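Local coordinates for ferrous iron uptake transporter protein B (Streptococcus thermophilus, PDB 3TAH) that binds guanine nucleotides through its cytosolic G-protein domain and probably drives uptake of ferrous iron across the membrane with GTP, at residues Thr106-Thr111 with Thr161-Val166. The protein carries 1 engineered substitution. Residues are numbered along the deposited sequence; the frame is centred on the assembly and turned at random. Where two conformers were deposited one is given.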
ATOM      1  N   THR A 106       2.904  -5.403  -0.094  1.00 14.13           N
ATOM      2  CA  THR A 106       2.169  -6.392  -0.897  1.00 13.65           C
ATOM      3  C   THR A 106       3.009  -6.970  -2.045  1.00 14.35           C
ATOM      4  O   THR A 106       2.705  -8.050  -2.579  1.00 14.06           O
ATOM      5  CB  THR A 106       0.870  -5.809  -1.512  1.00 13.78           C
ATOM      6  OG1 THR A 106       1.207  -4.850  -2.523  1.00 15.66           O
ATOM      7  CG2 THR A 106      -0.052  -5.192  -0.440  1.00 12.91           C
ATOM      8  N   GLY A 107       4.055  -6.244  -2.443  1.00 14.33           N
ATOM      9  CA  GLY A 107       4.897  -6.637  -3.548  1.00 14.80           C
ATOM     10  C   GLY A 107       4.398  -6.246  -4.929  1.00 15.55           C
ATOM     11  O   GLY A 107       5.055  -6.586  -5.907  1.00 17.92           O
ATOM     12  N   ILE A 108       3.260  -5.555  -5.024  0.50 16.11           N
ATOM     13  CA  ILE A 108       2.807  -4.992  -6.295  0.50 16.41           C
ATOM     14  C   ILE A 108       3.356  -3.569  -6.343  0.50 15.68           C
ATOM     15  O   ILE A 108       3.001  -2.761  -5.481  0.50 15.23           O
ATOM     16  CB  ILE A 108       1.300  -4.927  -6.396  0.50 16.69           C
ATOM     17  CG1 ILE A 108       0.699  -6.322  -6.262  0.50 17.94           C
ATOM     18  CG2 ILE A 108       0.904  -4.306  -7.727  0.50 16.52           C
ATOM     19  CD1 ILE A 108      -0.788  -6.315  -6.333  0.50 17.15           C
ATOM     20  N   PRO A 109       4.220  -3.254  -7.326  1.00 14.95           N
ATOM     21  CA  PRO A 109       4.896  -1.937  -7.332  1.00 15.40           C
ATOM     22  C   PRO A 109       3.956  -0.753  -7.205  1.00 14.00           C
ATOM     23  O   PRO A 109       2.936  -0.698  -7.905  1.00 15.06           O
ATOM     24  CB  PRO A 109       5.613  -1.921  -8.682  1.00 15.08           C
ATOM     25  CG  PRO A 109       5.944  -3.339  -8.865  1.00 15.80           C
ATOM     26  CD  PRO A 109       4.717  -4.078  -8.449  1.00 16.52           C
ATOM     27  N   VAL A 110       4.313   0.152  -6.302  1.00 13.57           N
ATOM     28  CA  VAL A 110       3.523   1.334  -5.984  1.00 14.05           C
ATOM     29  C   VAL A 110       4.052   2.560  -6.721  1.00 13.75           C
ATOM     30  O   VAL A 110       5.267   2.742  -6.813  1.00 13.30           O
ATOM     31  CB  VAL A 110       3.544   1.582  -4.449  1.00 13.34           C
ATOM     32  CG1 VAL A 110       2.986   2.943  -4.092  1.00 13.06           C
ATOM     33  CG2 VAL A 110       2.790   0.446  -3.742  1.00 15.14           C
ATOM     34  N   THR A 111       3.127   3.370  -7.257  1.00 12.59           N
ATOM     35  CA  THR A 111       3.397   4.697  -7.809  1.00 12.78           C
ATOM     36  C   THR A 111       2.474   5.651  -7.024  1.00 14.31           C
ATOM     37  O   THR A 111       1.294   5.351  -6.845  1.00 14.08           O
ATOM     38  CB  THR A 111       3.084   4.767  -9.308  1.00 13.88           C
ATOM     39  OG1 THR A 111       3.999   3.933 -10.033  1.00 15.26           O
ATOM     40  CG2 THR A 111       3.173   6.210  -9.821  1.00 14.83           C
ATOM     41  N   THR A 161       5.364   0.885 -14.266  1.00 19.13           N
ATOM     42  CA  THR A 161       5.899   0.466 -12.977  1.00 18.06           C
ATOM     43  C   THR A 161       5.032  -0.701 -12.484  1.00 17.52           C
ATOM     44  O   THR A 161       4.130  -0.536 -11.650  1.00 16.52           O
ATOM     45  CB  THR A 161       5.896   1.630 -11.977  1.00 17.12           C
ATOM     46  OG1 THR A 161       6.550   2.766 -12.555  1.00 16.13           O
ATOM     47  CG2 THR A 161       6.607   1.230 -10.669  1.00 17.04           C
ATOM     48  N   THR A 162       5.314  -1.883 -13.022  1.00 16.91           N
ATOM     49  CA  THR A 162       4.474  -3.055 -12.812  1.00 16.98           C
ATOM     50  C   THR A 162       5.222  -4.272 -12.285  1.00 16.45           C
ATOM     51  O   THR A 162       6.452  -4.279 -12.211  1.00 17.25           O
ATOM     52  CB  THR A 162       3.778  -3.465 -14.131  1.00 16.80           C
ATOM     53  OG1 THR A 162       4.750  -4.062 -15.005  1.00 17.85           O
ATOM     54  CG2 THR A 162       3.103  -2.264 -14.804  1.00 18.66           C
ATOM     55  N   THR A 163       4.454  -5.300 -11.920  1.00 17.86           N
ATOM     56  CA  THR A 163       5.004  -6.585 -11.491  1.00 19.30           C
ATOM     57  C   THR A 163       5.892  -7.204 -12.601  1.00 21.37           C
ATOM     58  O   THR A 163       6.784  -8.002 -12.309  1.00 22.53           O
ATOM     59  CB  THR A 163       3.885  -7.574 -11.086  1.00 19.86           C
ATOM     60  OG1 THR A 163       2.989  -7.758 -12.189  1.00 21.85           O
ATOM     61  CG2 THR A 163       3.088  -7.061  -9.877  1.00 18.98           C
ATOM     62  N   SER A 164       5.651  -6.837 -13.862  1.00 21.41           N
ATOM     63  CA  SER A 164       6.477  -7.313 -14.982  1.00 22.79           C
ATOM     64  C   SER A 164       7.748  -6.484 -15.154  1.00 23.26           C
ATOM     65  O   SER A 164       8.817  -7.052 -15.381  1.00 25.65           O
ATOM     66  CB  SER A 164       5.672  -7.345 -16.289  1.00 22.31           C
ATOM     67  OG  SER A 164       4.496  -8.111 -16.123  1.00 22.35           O
ATOM     68  N   THR A 165       7.646  -5.161 -15.030  1.00 23.14           N
ATOM     69  CA  THR A 165       8.771  -4.259 -15.305  1.00 23.16           C
ATOM     70  C   THR A 165       9.755  -4.038 -14.145  1.00 23.92           C
ATOM     71  O   THR A 165      10.929  -3.759 -14.375  1.00 24.61           O
ATOM     72  CB  THR A 165       8.270  -2.881 -15.811  1.00 24.12           C
ATOM     73  OG1 THR A 165       7.600  -2.169 -14.760  1.00 23.57           O
ATOM     74  CG2 THR A 165       7.318  -3.058 -16.990  1.00 22.45           C
ATOM     75  N   VAL A 166       9.291  -4.169 -12.907  1.00 22.65           N
ATOM     76  CA  VAL A 166      10.120  -3.921 -11.731  1.00 22.22           C
ATOM     77  C   VAL A 166      10.740  -5.224 -11.222  1.00 24.00           C
ATOM     78  O   VAL A 166      10.061  -6.261 -11.164  1.00 24.07           O
ATOM     79  CB  VAL A 166       9.271  -3.219 -10.620  1.00 22.33           C
ATOM     80  CG1 VAL A 166      10.045  -3.044  -9.295  1.00 21.75           C
ATOM     81  CG2 VAL A 166       8.792  -1.886 -11.121  1.00 21.65           C
TER
HETATM   82  O   HOH W   1       3.058   1.290  -9.909  1.00 16.48           O
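A single water, rather than any direct polar bond, joins Pro109 and Thr111 to Thr161: it is hydrogen-bonded to Pro109 O (2.8 Å), Thr161 O (2.7 Å) and Thr111 OG1 (2.8 Å). Thr111 can reach it because its hydroxyl lies beside the backbone N and anti to the carbonyl carbon (chi1 -67°); the hydroxyl of Thr161 bonds instead to Lys157 O in the preceding helix.

The rest is van der Waals contact centred on the ring of Pro109, a compact apolar residue with no N-H to leave without a partner. Pro109 CB rests on Thr161 O and Thr161 CG2. Pro109 CG packs 3.5 Å from Thr162 O and also touches Val166 CB. Pro109 CD meets Thr163 CG2, a methyl anti to the carbonyl carbon of Thr163, at 3.7 Å.

The loop keeps its shape through an ST motif: Thr162 OG1 accepts from Thr165 N (3.1 Å), while Thr165 OG1 takes a nearly straight bond from Thr162 N (2.9 Å, 176°). Gly107 leaves helix 93-105 with phi 84°, where a side chain would crowd the carbonyl O of Thr106; glycine, having none, lets the chain turn toward strand 110-115, which pairs with strand 83-89. The contact thus packs the helix-to-strand turn of a beta-alpha-beta crossover, in a P-loop GTPase fold, against the loop between helices 151-159 and 176-189.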